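Local coordinates for protein exoribonuclease II, mitochondrial (Candida glabrata, PDB 6F3H) that degrades RNA in the 3' to 5' direction as the magnesium-binding nuclease component of the mitochondrial RNA degradosome, at residues 136-141 / 218-223; 175-180 / 212-217; 281-286 / 324-329. The protein carries 1 engineered substitution. One frame throughout, in Å; residues are numbered along the deposited sequence.

Contact 1. Residues 136-141 / 218-223; sequences TFTKFA and TYWGVR
A141 on helix 123-159 and W220 on helix 212-226 touch through side chains while their backbones stay well apart, the nearest CA atoms, those of A141 and T218, being 9.0 Å from each other. This is helix-helix packing in the helical region beside the small antiparallel sheet that holds strands 39-42 and 81-85, and a single indole spans the gap. The CG of W220 stands anti to its own carbonyl carbon (chi1 -77°), and the six-membered end of the indole leads toward helix 123-159. Two atoms of that end make the contact: CZ3 of W220 lies 3.9 Å from the CB of A141, which comes at the ring obliquely, and CH2 of W220 lies 4.0 Å from the CG2 of T138. The threonine methyl arrives at the ring edge, near its plane, and the T138 and W220 side chains run at about a right angle. T138 can offer its methyl because its hydroxyl turns back to the carbonyl of L134, one helical turn earlier. All three residues are buried, and the buried indole nitrogen of W220 is satisfied by the carbonyl oxygen of T46. The neighbouring ring of W142 also meets the indole, with planes about 35° apart, and L41 of strand 39-42 packs on it as well. One residue before W220, Y219 is held by its own helix: the CG of R223 sits 3.7 Å above the Y219 ring plane toward its rim, and the NE of R223 donates to the Y219 OH at 3.1 Å with an angle of 141°.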
ATOM      1  N   THR A 136      -3.341 -10.464  32.937  1.00 56.93           N
ATOM      2  CA  THR A 136      -4.731 -10.892  32.836  1.00 54.93           C
ATOM      3  C   THR A 136      -5.097 -11.140  31.387  1.00 55.48           C
ATOM      4  O   THR A 136      -5.623 -12.201  31.033  1.00 54.36           O
ATOM      5  CB  THR A 136      -5.649  -9.844  33.465  1.00 59.37           C
ATOM      6  OG1 THR A 136      -5.044  -9.350  34.664  1.00 61.68           O
ATOM      7  CG2 THR A 136      -6.990 -10.434  33.797  1.00 55.76           C
ATOM      8  N   PHE A 137      -4.759 -10.189  30.526  1.00 53.83           N
ATOM      9  CA  PHE A 137      -5.060 -10.325  29.115  1.00 54.64           C
ATOM     10  C   PHE A 137      -4.403 -11.549  28.522  1.00 60.25           C
ATOM     11  O   PHE A 137      -5.014 -12.252  27.711  1.00 67.39           O
ATOM     12  CB  PHE A 137      -4.582  -9.091  28.403  1.00 58.18           C
ATOM     13  CG  PHE A 137      -5.564  -8.000  28.419  1.00 74.54           C
ATOM     14  CD1 PHE A 137      -6.782  -8.153  27.796  1.00 81.87           C
ATOM     15  CD2 PHE A 137      -5.320  -6.846  29.133  1.00 82.72           C
ATOM     16  CE1 PHE A 137      -7.720  -7.125  27.816  1.00 82.01           C
ATOM     17  CE2 PHE A 137      -6.255  -5.825  29.165  1.00 82.21           C
ATOM     18  CZ  PHE A 137      -7.454  -5.966  28.508  1.00 78.11           C
ATOM     19  N   THR A 138      -3.151 -11.815  28.896  1.00 59.05           N
ATOM     20  CA  THR A 138      -2.500 -13.022  28.402  1.00 57.90           C
ATOM     21  C   THR A 138      -3.219 -14.276  28.881  1.00 56.59           C
ATOM     22  O   THR A 138      -3.457 -15.200  28.096  1.00 58.78           O
ATOM     23  CB  THR A 138      -1.029 -13.056  28.804  1.00 57.52           C
ATOM     24  OG1 THR A 138      -0.471 -11.734  28.738  1.00 62.08           O
ATOM     25  CG2 THR A 138      -0.270 -13.941  27.843  1.00 57.37           C
ATOM     26  N   LYS A 139      -3.623 -14.310  30.149  1.00 48.62           N
ATOM     27  CA  LYS A 139      -4.220 -15.530  30.677  1.00 46.21           C
ATOM     28  C   LYS A 139      -5.494 -15.871  29.933  1.00 50.82           C
ATOM     29  O   LYS A 139      -5.623 -16.955  29.358  1.00 56.25           O
ATOM     30  CB  LYS A 139      -4.516 -15.372  32.163  1.00 52.89           C
ATOM     31  N   PHE A 140      -6.435 -14.934  29.900  1.00 51.46           N
ATOM     32  CA  PHE A 140      -7.667 -15.164  29.164  1.00 53.44           C
ATOM     33  C   PHE A 140      -7.399 -15.449  27.701  1.00 59.68           C
ATOM     34  O   PHE A 140      -8.206 -16.120  27.044  1.00 65.05           O
ATOM     35  CB  PHE A 140      -8.577 -13.971  29.298  1.00 55.15           C
ATOM     36  CG  PHE A 140      -9.153 -13.839  30.631  1.00 63.34           C
ATOM     37  CD1 PHE A 140     -10.077 -14.765  31.069  1.00 70.70           C
ATOM     38  CD2 PHE A 140      -8.756 -12.827  31.473  1.00 65.25           C
ATOM     39  CE1 PHE A 140     -10.631 -14.661  32.314  1.00 71.60           C
ATOM     40  CE2 PHE A 140      -9.302 -12.713  32.724  1.00 67.04           C
ATOM     41  CZ  PHE A 140     -10.240 -13.632  33.148  1.00 69.89           C
ATOM     42  N   ALA A 141      -6.318 -14.894  27.157  1.00 53.29           N
ATOM     43  CA  ALA A 141      -5.975 -15.199  25.779  1.00 46.31           C
ATOM     44  C   ALA A 141      -5.545 -16.650  25.635  1.00 48.76           C
ATOM     45  O   ALA A 141      -6.091 -17.381  24.802  1.00 54.72           O
ATOM     46  CB  ALA A 141      -4.886 -14.251  25.298  1.00 48.12           C
ATOM     47  N   THR A 218      -6.458 -15.285  18.196  1.00 39.41           N
ATOM     48  CA  THR A 218      -6.588 -15.611  16.787  1.00 39.24           C
ATOM     49  C   THR A 218      -5.294 -15.341  16.056  1.00 41.50           C
ATOM     50  O   THR A 218      -4.856 -16.151  15.232  1.00 44.17           O
ATOM     51  CB  THR A 218      -7.710 -14.787  16.154  1.00 42.30           C
ATOM     52  OG1 THR A 218      -8.851 -14.766  17.004  1.00 44.49           O
ATOM     53  CG2 THR A 218      -8.115 -15.373  14.858  1.00 43.48           C
ATOM     54  N   TYR A 219      -4.651 -14.222  16.374  1.00 39.87           N
ATOM     55  CA  TYR A 219      -3.358 -13.915  15.795  1.00 39.07           C
ATOM     56  C   TYR A 219      -2.386 -15.050  16.045  1.00 39.26           C
ATOM     57  O   TYR A 219      -1.800 -15.628  15.121  1.00 39.23           O
ATOM     58  CB  TYR A 219      -2.821 -12.641  16.430  1.00 42.80           C
ATOM     59  CG  TYR A 219      -1.437 -12.368  15.960  1.00 47.78           C
ATOM     60  CD1 TYR A 219      -1.222 -12.058  14.639  1.00 50.73           C
ATOM     61  CD2 TYR A 219      -0.335 -12.464  16.805  1.00 46.07           C
ATOM     62  CE1 TYR A 219       0.032 -11.817  14.155  1.00 56.88           C
ATOM     63  CE2 TYR A 219       0.960 -12.221  16.322  1.00 46.64           C
ATOM     64  CZ  TYR A 219       1.128 -11.896  14.984  1.00 54.53           C
ATOM     65  OH  TYR A 219       2.372 -11.635  14.440  1.00 55.49           O
ATOM     66  N   TRP A 220      -2.230 -15.393  17.307  1.00 39.48           N
ATOM     67  CA  TRP A 220      -1.396 -16.511  17.702  1.00 39.70           C
ATOM     68  C   TRP A 220      -1.794 -17.796  16.995  1.00 41.77           C
ATOM     69  O   TRP A 220      -0.932 -18.564  16.558  1.00 48.23           O
ATOM     70  CB  TRP A 220      -1.504 -16.684  19.208  1.00 39.96           C
ATOM     71  CG  TRP A 220      -0.719 -15.682  19.957  1.00 43.79           C
ATOM     72  CD1 TRP A 220       0.324 -14.947  19.480  1.00 44.16           C
ATOM     73  CD2 TRP A 220      -0.843 -15.352  21.349  1.00 44.00           C
ATOM     74  NE1 TRP A 220       0.837 -14.150  20.478  1.00 44.78           N
ATOM     75  CE2 TRP A 220       0.139 -14.380  21.636  1.00 40.34           C
ATOM     76  CE3 TRP A 220      -1.691 -15.779  22.379  1.00 46.40           C
ATOM     77  CZ2 TRP A 220       0.292 -13.821  22.906  1.00 43.69           C
ATOM     78  CZ3 TRP A 220      -1.535 -15.226  23.647  1.00 48.41           C
ATOM     79  CH2 TRP A 220      -0.549 -14.257  23.898  1.00 50.75           C
ATOM     80  N   GLY A 221      -3.089 -18.073  16.909  1.00 41.17           N
ATOM     81  CA  GLY A 221      -3.512 -19.276  16.216  1.00 45.80           C
ATOM     82  C   GLY A 221      -3.069 -19.270  14.770  1.00 52.85           C
ATOM     83  O   GLY A 221      -2.625 -20.289  14.232  1.00 60.39           O
ATOM     84  N   VAL A 222      -3.161 -18.108  14.127  1.00 44.95           N
ATOM     85  CA  VAL A 222      -2.777 -18.009  12.731  1.00 40.40           C
ATOM     86  C   VAL A 222      -1.275 -18.160  12.584  1.00 42.21           C
ATOM     87  O   VAL A 222      -0.799 -18.875  11.699  1.00 47.60           O
ATOM     88  CB  VAL A 222      -3.285 -16.685  12.146  1.00 38.98           C
ATOM     89  CG1 VAL A 222      -2.746 -16.457  10.774  1.00 38.88           C
ATOM     90  CG2 VAL A 222      -4.756 -16.737  12.075  1.00 38.94           C
ATOM     91  N   ARG A 223      -0.494 -17.531  13.456  1.00 40.24           N
ATOM     92  CA  ARG A 223       0.943 -17.716  13.313  1.00 39.39           C
ATOM     93  C   ARG A 223       1.302 -19.175  13.441  1.00 42.40           C
ATOM     94  O   ARG A 223       2.187 -19.660  12.731  1.00 49.05           O
ATOM     95  CB  ARG A 223       1.709 -16.894  14.332  1.00 46.31           C
ATOM     96  CG  ARG A 223       1.317 -15.484  14.256  1.00 52.04           C
ATOM     97  CD  ARG A 223       2.024 -14.866  13.060  1.00 54.52           C
ATOM     98  NE  ARG A 223       3.337 -14.347  13.405  1.00 57.09           N
ATOM     99  CZ  ARG A 223       4.473 -14.848  12.962  1.00 57.48           C
ATOM    100  NH1 ARG A 223       4.457 -15.898  12.151  1.00 60.27           N
ATOM    101  NH2 ARG A 223       5.617 -14.292  13.333  1.00 56.93           N
TER

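Contact 2. Residues 175-180 / 212-217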
ATOM      1  N   ARG A 175     -14.111 -11.935  14.471  1.00 52.86           N
ATOM      2  CA  ARG A 175     -15.522 -11.984  14.840  1.00 49.92           C
ATOM      3  C   ARG A 175     -16.057 -13.400  14.720  1.00 52.95           C
ATOM      4  O   ARG A 175     -16.740 -13.896  15.620  1.00 59.81           O
ATOM      5  CB  ARG A 175     -16.329 -11.038  13.954  1.00 49.54           C
ATOM      6  CG  ARG A 175     -16.401  -9.645  14.504  1.00 54.75           C
ATOM      7  CD  ARG A 175     -17.250  -8.717  13.676  1.00 58.35           C
ATOM      8  NE  ARG A 175     -16.622  -7.408  13.702  1.00 62.53           N
ATOM      9  CZ  ARG A 175     -15.928  -6.912  12.691  1.00 63.67           C
ATOM     10  NH1 ARG A 175     -15.812  -7.606  11.566  1.00 61.49           N
ATOM     11  NH2 ARG A 175     -15.362  -5.720  12.800  1.00 67.71           N
ATOM     12  N   ILE A 176     -15.710 -14.081  13.636  1.00 46.47           N
ATOM     13  CA  ILE A 176     -16.166 -15.446  13.446  1.00 45.60           C
ATOM     14  C   ILE A 176     -15.681 -16.329  14.574  1.00 56.13           C
ATOM     15  O   ILE A 176     -16.412 -17.193  15.074  1.00 65.31           O
ATOM     16  CB  ILE A 176     -15.676 -15.959  12.091  1.00 45.34           C
ATOM     17  CG1 ILE A 176     -16.251 -15.081  10.996  1.00 48.54           C
ATOM     18  CG2 ILE A 176     -16.004 -17.422  11.919  1.00 45.82           C
ATOM     19  CD1 ILE A 176     -15.913 -15.549   9.653  1.00 48.83           C
ATOM     20  N   ILE A 177     -14.430 -16.153  14.973  1.00 53.52           N
ATOM     21  CA  ILE A 177     -13.895 -16.982  16.039  1.00 53.85           C
ATOM     22  C   ILE A 177     -14.711 -16.799  17.307  1.00 55.08           C
ATOM     23  O   ILE A 177     -15.120 -17.763  17.956  1.00 54.70           O
ATOM     24  CB  ILE A 177     -12.420 -16.640  16.271  1.00 57.14           C
ATOM     25  CG1 ILE A 177     -11.599 -16.950  15.023  1.00 48.97           C
ATOM     26  CG2 ILE A 177     -11.909 -17.426  17.417  1.00 63.51           C
ATOM     27  CD1 ILE A 177     -11.797 -18.329  14.507  1.00 42.44           C
ATOM     28  N   LYS A 178     -15.019 -15.557  17.640  1.00 62.39           N
ATOM     29  CA  LYS A 178     -15.768 -15.310  18.858  1.00 67.28           C
ATOM     30  C   LYS A 178     -17.167 -15.904  18.782  1.00 75.78           C
ATOM     31  O   LYS A 178     -17.605 -16.597  19.707  1.00 79.27           O
ATOM     32  CB  LYS A 178     -15.827 -13.808  19.106  1.00 64.69           C
ATOM     33  CG  LYS A 178     -16.799 -13.418  20.166  1.00 62.85           C
ATOM     34  CD  LYS A 178     -16.198 -13.671  21.507  1.00 61.06           C
ATOM     35  CE  LYS A 178     -16.704 -12.684  22.526  1.00 61.40           C
ATOM     36  NZ  LYS A 178     -15.763 -12.653  23.680  1.00 67.29           N
ATOM     37  N   ASN A 179     -17.857 -15.700  17.659  1.00 79.92           N
ATOM     38  CA  ASN A 179     -19.288 -15.954  17.533  1.00 82.18           C
ATOM     39  C   ASN A 179     -19.604 -17.368  17.100  1.00 83.52           C
ATOM     40  O   ASN A 179     -20.705 -17.622  16.603  1.00 86.55           O
ATOM     41  CB  ASN A 179     -19.915 -14.968  16.547  1.00 83.44           C
ATOM     42  CG  ASN A 179     -19.929 -13.561  17.080  1.00 86.92           C
ATOM     43  OD1 ASN A 179     -19.983 -13.361  18.296  1.00 89.28           O
ATOM     44  ND2 ASN A 179     -19.863 -12.571  16.184  1.00 85.72           N
ATOM     45  N   LEU A 180     -18.685 -18.300  17.290  1.00 80.80           N
ATOM     46  CA  LEU A 180     -18.848 -19.628  16.738  1.00 79.75           C
ATOM     47  C   LEU A 180     -18.848 -20.668  17.839  1.00 85.82           C
ATOM     48  O   LEU A 180     -17.958 -20.662  18.694  1.00 86.79           O
ATOM     49  CB  LEU A 180     -17.749 -19.935  15.733  1.00 72.33           C
ATOM     50  CG  LEU A 180     -18.011 -21.240  14.992  1.00 69.78           C
ATOM     51  CD1 LEU A 180     -19.224 -21.136  14.084  1.00 76.31           C
ATOM     52  CD2 LEU A 180     -16.811 -21.571  14.172  1.00 63.92           C
ATOM     53  N   PRO A 212     -10.638  -8.102  22.604  1.00 49.80           N
ATOM     54  CA  PRO A 212      -9.177  -8.142  22.483  1.00 39.40           C
ATOM     55  C   PRO A 212      -8.567  -9.511  22.713  1.00 64.42           C
ATOM     56  O   PRO A 212      -7.653  -9.884  21.966  1.00 64.73           O
ATOM     57  CB  PRO A 212      -8.722  -7.115  23.520  1.00 39.59           C
ATOM     58  CG  PRO A 212      -9.898  -6.898  24.397  1.00 39.69           C
ATOM     59  CD  PRO A 212     -11.096  -7.120  23.589  1.00 39.45           C
ATOM     60  N   THR A 213      -9.043 -10.288  23.698  1.00 57.74           N
ATOM     61  CA  THR A 213      -8.389 -11.566  23.966  1.00 50.54           C
ATOM     62  C   THR A 213      -8.573 -12.516  22.793  1.00 51.16           C
ATOM     63  O   THR A 213      -7.605 -13.132  22.334  1.00 60.06           O
ATOM     64  CB  THR A 213      -8.878 -12.196  25.277  1.00 48.83           C
ATOM     65  OG1 THR A 213     -10.288 -12.419  25.229  1.00 49.21           O
ATOM     66  CG2 THR A 213      -8.512 -11.321  26.477  1.00 46.08           C
ATOM     67  N   THR A 214      -9.805 -12.657  22.295  1.00 47.34           N
ATOM     68  CA  THR A 214     -10.015 -13.416  21.063  1.00 44.68           C
ATOM     69  C   THR A 214      -9.132 -12.896  19.936  1.00 45.64           C
ATOM     70  O   THR A 214      -8.572 -13.677  19.160  1.00 47.85           O
ATOM     71  CB  THR A 214     -11.487 -13.395  20.666  1.00 39.45           C
ATOM     72  OG1 THR A 214     -12.272 -13.821  21.781  1.00 49.72           O
ATOM     73  CG2 THR A 214     -11.753 -14.329  19.515  1.00 39.37           C
ATOM     74  N   LEU A 215      -8.982 -11.580  19.836  1.00 39.19           N
ATOM     75  CA  LEU A 215      -8.115 -11.029  18.809  1.00 43.44           C
ATOM     76  C   LEU A 215      -6.719 -11.594  18.946  1.00 45.98           C
ATOM     77  O   LEU A 215      -6.156 -12.164  18.001  1.00 51.56           O
ATOM     78  CB  LEU A 215      -8.075  -9.510  18.924  1.00 43.82           C
ATOM     79  CG  LEU A 215      -6.856  -8.910  18.241  1.00 43.63           C
ATOM     80  CD1 LEU A 215      -7.019  -8.978  16.746  1.00 38.63           C
ATOM     81  CD2 LEU A 215      -6.662  -7.509  18.700  1.00 38.87           C
ATOM     82  N   LEU A 216      -6.155 -11.451  20.134  1.00 46.23           N
ATOM     83  CA  LEU A 216      -4.802 -11.913  20.384  1.00 43.51           C
ATOM     84  C   LEU A 216      -4.674 -13.398  20.100  1.00 46.52           C
ATOM     85  O   LEU A 216      -3.788 -13.824  19.356  1.00 56.18           O
ATOM     86  CB  LEU A 216      -4.445 -11.580  21.817  1.00 43.69           C
ATOM     87  CG  LEU A 216      -2.989 -11.681  22.162  1.00 59.07           C
ATOM     88  CD1 LEU A 216      -2.174 -11.234  20.982  1.00 58.53           C
ATOM     89  CD2 LEU A 216      -2.787 -10.742  23.306  1.00 68.21           C
ATOM     90  N   ALA A 217      -5.581 -14.198  20.650  1.00 45.72           N
ATOM     91  CA  ALA A 217      -5.525 -15.643  20.433  1.00 43.77           C
ATOM     92  C   ALA A 217      -5.621 -15.995  18.953  1.00 42.98           C
ATOM     93  O   ALA A 217      -4.939 -16.909  18.487  1.00 45.60           O
ATOM     94  CB  ALA A 217      -6.644 -16.338  21.213  1.00 40.04           C
TER
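T214, near the start of helix 212-226, is the one residue of its segment that packs substantially on 175-180, where it meets I177 and K178 in the last turn of helix 170-178. The CA atoms of K178 and T214 are 6.4 Å apart, the closest backbone approach here and a close one for two helices, consistent with a side chain as small as threonine at the interface. The K178 side chain can be followed outward across T214, which it crosses at about a right angle. Its CB lies 4.1 Å from the CG2 of T214. The next atom, CG, is set anti to the backbone N (chi1 168°) and stands back from the threonine, 4.8 Å from T214 OG1. A bend at chi2 then returns the chain, so that CD of K178 comes to 3.9 Å from T214 OG1. CE swings slightly outward, and NZ of K178 ends 4.1 Å from the same hydroxyl oxygen, a proximity without a direct bond. What the ammonium grips is D211, in a salt bridge to OD2, and T214 OG1 is hydrogen-bonded to that same carboxylate oxygen, with a weak further bond to Q144 NE2. The other branch of T214 is apolar: its CG2 meets the CG2 of I177 at 3.7 Å, methyl against methyl, both residues being buried. I177 brings this branch forward, while its CG1 arm leads off toward T218. The other carboxylate oxygen, OD1 of D211, accepts from the backbone N of T213. The chemistry thus divides T214 into a methyl for packing and a hydroxyl for a polar network. D211, just before helix 212-226, holds T213 N and T214 OG1 locally, and its salt bridge with K178 joins that helix start to helix 170-178 beside the methyl packing, the lysine probably balancing part of its negative charge.

Contact 3. Residues 281-286 / 324-329; sequences NDKDYH and IDMYRD
The amide of N281, at the very end of helix 251-281, reaches over to the backbone of the loop 324-329, and the one hydrogen bond between the segments is made there, side chain to main chain: D325 N donates to N281 OD1 at 3.2 Å with a nearly straight angle of 169°. The contact joins two turns of the chain: the helix ends in a Schellman motif, with K283 at the positive-phi position, and D325 to R328 form a type I beta turn. N281 has CG anti to its carbonyl carbon (chi1 -56°), which carries the amide across to I324. The donor approaches OD1 tilted 33° from the carbonyl plane, while ND2 makes a weak bond to the carbonyl of H323, so one amide spans the backbone on both sides of I324. OD1 of N281 also rests against I324 itself, 3.6 Å from its CA and 3.6 Å from its CG2. That isoleucine is the buried residue of the contact and packs back on A277 and V280 of helix 251-281, with its CG2 at the edge of the Y327 ring. Further out the packing is slight: K283 NZ comes to 4.2 Å from CE of M326, a selenomethionine that is poorly ordered. The contact is a surface one, joining the end of helix 251-281 to the loop before helix 334-343 through one hydrogen bond and light packing. Beyond the Schellman turn, helix 285-291 begins with D284 at its N-cap, where OD1 of D284 accepts a weak capping bond from H286 N at 3.0 Å.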
ATOM      1  N   ASN A 281      25.692 -30.717  -9.291  1.00 55.48           N
ATOM      2  CA  ASN A 281      27.143 -30.637  -9.308  1.00 53.00           C
ATOM      3  C   ASN A 281      27.701 -31.156 -10.609  1.00 62.70           C
ATOM      4  O   ASN A 281      28.724 -30.661 -11.086  1.00 69.15           O
ATOM      5  CB  ASN A 281      27.717 -31.419  -8.146  1.00 50.41           C
ATOM      6  CG  ASN A 281      27.165 -30.965  -6.841  1.00 54.61           C
ATOM      7  OD1 ASN A 281      27.111 -29.762  -6.564  1.00 60.14           O
ATOM      8  ND2 ASN A 281      26.749 -31.913  -6.014  1.00 52.47           N
ATOM      9  N   ASP A 282      27.045 -32.146 -11.194  1.00 66.39           N
ATOM     10  CA  ASP A 282      27.407 -32.632 -12.512  1.00 71.58           C
ATOM     11  C   ASP A 282      26.844 -31.740 -13.612  1.00 71.35           C
ATOM     12  O   ASP A 282      27.066 -32.006 -14.798  1.00 71.29           O
ATOM     13  CB  ASP A 282      26.921 -34.071 -12.675  1.00 71.69           C
ATOM     14  CG  ASP A 282      27.470 -34.985 -11.599  1.00 80.14           C
ATOM     15  OD1 ASP A 282      28.479 -34.618 -10.964  1.00 83.91           O
ATOM     16  OD2 ASP A 282      26.901 -36.074 -11.373  1.00 86.32           O
ATOM     17  N   LYS A 283      26.152 -30.672 -13.243  1.00 68.29           N
ATOM     18  CA  LYS A 283      25.615 -29.714 -14.190  1.00 68.05           C
ATOM     19  C   LYS A 283      24.665 -30.345 -15.202  1.00 65.82           C
ATOM     20  O   LYS A 283      24.490 -29.826 -16.306  1.00 64.86           O
ATOM     21  CB  LYS A 283      26.739 -28.960 -14.916  1.00 70.68           C
ATOM     22  CG  LYS A 283      27.810 -28.389 -14.011  1.00 76.71           C
ATOM     23  CD  LYS A 283      27.767 -26.882 -14.148  1.00 84.81           C
ATOM     24  CE  LYS A 283      29.050 -26.186 -13.720  1.00 91.91           C
ATOM     25  NZ  LYS A 283      28.784 -25.014 -12.793  1.00 94.75           N
ATOM     26  N   ASP A 284      24.001 -31.441 -14.851  1.00 63.52           N
ATOM     27  CA  ASP A 284      23.004 -31.992 -15.774  1.00 66.85           C
ATOM     28  C   ASP A 284      21.641 -31.418 -15.408  1.00 60.42           C
ATOM     29  O   ASP A 284      20.876 -31.977 -14.634  1.00 55.90           O
ATOM     30  CB  ASP A 284      22.983 -33.513 -15.744  1.00 74.75           C
ATOM     31  CG  ASP A 284      21.721 -34.098 -16.416  1.00 82.41           C
ATOM     32  OD1 ASP A 284      21.086 -33.391 -17.233  1.00 90.59           O
ATOM     33  OD2 ASP A 284      21.415 -35.294 -16.179  1.00 76.98           O
ATOM     34  N   TYR A 285      21.355 -30.277 -16.002  1.00 56.25           N
ATOM     35  CA  TYR A 285      20.125 -29.587 -15.695  1.00 54.38           C
ATOM     36  C   TYR A 285      18.945 -30.231 -16.377  1.00 63.96           C
ATOM     37  O   TYR A 285      17.805 -29.984 -15.984  1.00 77.19           O
ATOM     38  CB  TYR A 285      20.300 -28.123 -16.084  1.00 52.72           C
ATOM     39  CG  TYR A 285      21.520 -27.534 -15.409  1.00 56.43           C
ATOM     40  CD1 TYR A 285      21.713 -27.683 -14.037  1.00 58.31           C
ATOM     41  CD2 TYR A 285      22.494 -26.872 -16.136  1.00 54.41           C
ATOM     42  CE1 TYR A 285      22.831 -27.173 -13.414  1.00 60.34           C
ATOM     43  CE2 TYR A 285      23.615 -26.349 -15.521  1.00 57.12           C
ATOM     44  CZ  TYR A 285      23.779 -26.504 -14.160  1.00 64.32           C
ATOM     45  OH  TYR A 285      24.889 -25.993 -13.529  1.00 69.93           O
ATOM     46  N   HIS A 286      19.203 -31.093 -17.349  1.00 61.50           N
ATOM     47  CA  HIS A 286      18.122 -31.707 -18.102  1.00 66.13           C
ATOM     48  C   HIS A 286      17.257 -32.628 -17.233  1.00 56.39           C
ATOM     49  O   HIS A 286      16.025 -32.527 -17.232  1.00 53.42           O
ATOM     50  CB  HIS A 286      18.741 -32.442 -19.282  1.00 78.96           C
ATOM     51  CG  HIS A 286      17.781 -33.310 -20.001  1.00 87.94           C
ATOM     52  ND1 HIS A 286      17.648 -34.648 -19.712  1.00 87.93           N
ATOM     53  CD2 HIS A 286      16.887 -33.034 -20.980  1.00 89.90           C
ATOM     54  CE1 HIS A 286      16.716 -35.164 -20.491  1.00 90.90           C
ATOM     55  NE2 HIS A 286      16.237 -34.207 -21.268  1.00 91.13           N
ATOM     56  N   ILE A 324      25.377 -28.976  -2.196  1.00 52.25           N
ATOM     57  CA  ILE A 324      25.776 -28.448  -3.498  1.00 48.93           C
ATOM     58  C   ILE A 324      27.051 -27.632  -3.343  1.00 53.76           C
ATOM     59  O   ILE A 324      27.104 -26.720  -2.514  1.00 59.44           O
ATOM     60  CB  ILE A 324      24.658 -27.603  -4.131  1.00 49.58           C
ATOM     61  CG1 ILE A 324      23.479 -28.489  -4.502  1.00 42.00           C
ATOM     62  CG2 ILE A 324      25.162 -26.930  -5.377  1.00 51.07           C
ATOM     63  CD1 ILE A 324      22.216 -27.770  -4.552  1.00 41.81           C
ATOM     64  N   ASP A 325      28.049 -27.914  -4.182  1.00 58.19           N
ATOM     65  CA  ASP A 325      29.397 -27.403  -3.941  1.00 72.76           C
ATOM     66  C   ASP A 325      29.426 -25.892  -3.868  1.00 77.71           C
ATOM     67  O   ASP A 325      29.884 -25.310  -2.880  1.00 73.10           O
ATOM     68  CB  ASP A 325      30.340 -27.867  -5.041  1.00 84.02           C
ATOM     69  CG  ASP A 325      30.445 -29.351  -5.102  1.00 93.68           C
ATOM     70  OD1 ASP A 325      29.409 -29.998  -5.320  1.00 96.27           O
ATOM     71  OD2 ASP A 325      31.562 -29.871  -4.921  1.00 96.59           O
HETATM   72  N   MSE A 326      28.977 -25.242  -4.921  1.00 89.20           N
HETATM   73  CA  MSE A 326      29.074 -23.805  -5.002  1.00104.06           C
HETATM   74  C   MSE A 326      28.395 -23.130  -3.837  1.00 95.95           C
HETATM   75  O   MSE A 326      28.905 -22.175  -3.267  1.00105.68           O
HETATM   76  CB  MSE A 326      28.448 -23.346  -6.285  1.00130.37           C
HETATM   77  CG  MSE A 326      29.078 -23.996  -7.463  1.00157.54           C
HETATM   78 SE   MSE A 326      28.119 -23.350  -8.986  1.00183.89          SE
HETATM   79  CE  MSE A 326      26.826 -24.800  -9.125  1.00186.04           C
ATOM     80  N   TYR A 327      27.222 -23.639  -3.496  1.00 83.07           N
ATOM     81  CA  TYR A 327      26.331 -22.977  -2.562  1.00 75.09           C
ATOM     82  C   TYR A 327      26.498 -23.474  -1.153  1.00 75.11           C
ATOM     83  O   TYR A 327      25.693 -23.123  -0.293  1.00 79.65           O
ATOM     84  CB  TYR A 327      24.889 -23.192  -2.985  1.00 76.05           C
ATOM     85  CG  TYR A 327      24.573 -22.644  -4.345  1.00 85.25           C
ATOM     86  CD1 TYR A 327      24.459 -21.280  -4.556  1.00 90.96           C
ATOM     87  CD2 TYR A 327      24.410 -23.484  -5.433  1.00 87.07           C
ATOM     88  CE1 TYR A 327      24.169 -20.770  -5.812  1.00 92.32           C
ATOM     89  CE2 TYR A 327      24.120 -22.981  -6.695  1.00 84.93           C
ATOM     90  CZ  TYR A 327      24.002 -21.624  -6.877  1.00 88.87           C
ATOM     91  OH  TYR A 327      23.719 -21.107  -8.121  1.00 92.45           O
ATOM     92  N   ARG A 328      27.522 -24.272  -0.889  1.00 75.38           N
ATOM     93  CA  ARG A 328      27.461 -25.126   0.286  1.00 79.89           C
ATOM     94  C   ARG A 328      27.577 -24.343   1.588  1.00 86.81           C
ATOM     95  O   ARG A 328      26.847 -24.628   2.546  1.00 98.07           O
ATOM     96  CB  ARG A 328      28.543 -26.196   0.186  1.00 82.80           C
ATOM     97  CG  ARG A 328      28.609 -27.096   1.388  1.00 91.77           C
ATOM     98  CD  ARG A 328      29.607 -28.251   1.221  1.00 98.76           C
ATOM     99  NE  ARG A 328      29.298 -29.171   0.131  1.00102.06           N
ATOM    100  CZ  ARG A 328      30.023 -29.274  -0.975  1.00106.21           C
ATOM    101  NH1 ARG A 328      31.086 -28.495  -1.154  1.00106.83           N
ATOM    102  NH2 ARG A 328      29.679 -30.145  -1.911  1.00108.83           N
ATOM    103  N   ASP A 329      28.448 -23.339   1.645  1.00 82.67           N
ATOM    104  CA  ASP A 329      28.771 -22.685   2.909  1.00 83.23           C
ATOM    105  C   ASP A 329      27.982 -21.403   3.174  1.00 85.13           C
ATOM    106  O   ASP A 329      28.269 -20.726   4.167  1.00 89.63           O
ATOM    107  CB  ASP A 329      30.266 -22.393   2.988  1.00 86.42           C
TER

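Overall arrangement
Contacts 1 and 2 are buried and share helix 212-226, their centres about 9 Å apart; contact 2 is nested within the chain loop that contact 1 closes. They also touch directly, the carbonyl O of A141 lying 3.8 Å from the CB of A217; helices 123-159 and 170-178 both pack against helix 212-226. Contact 3 follows later in the chain and lies on the surface, its centre about 44 Å from that of contact 1. Chemistry follows place: apolar atoms around an indole in contact 1, methyl packing beside a charged network in contact 2, and an amide gripping loop backbone in contact 3. All three lie away from the magnesium site.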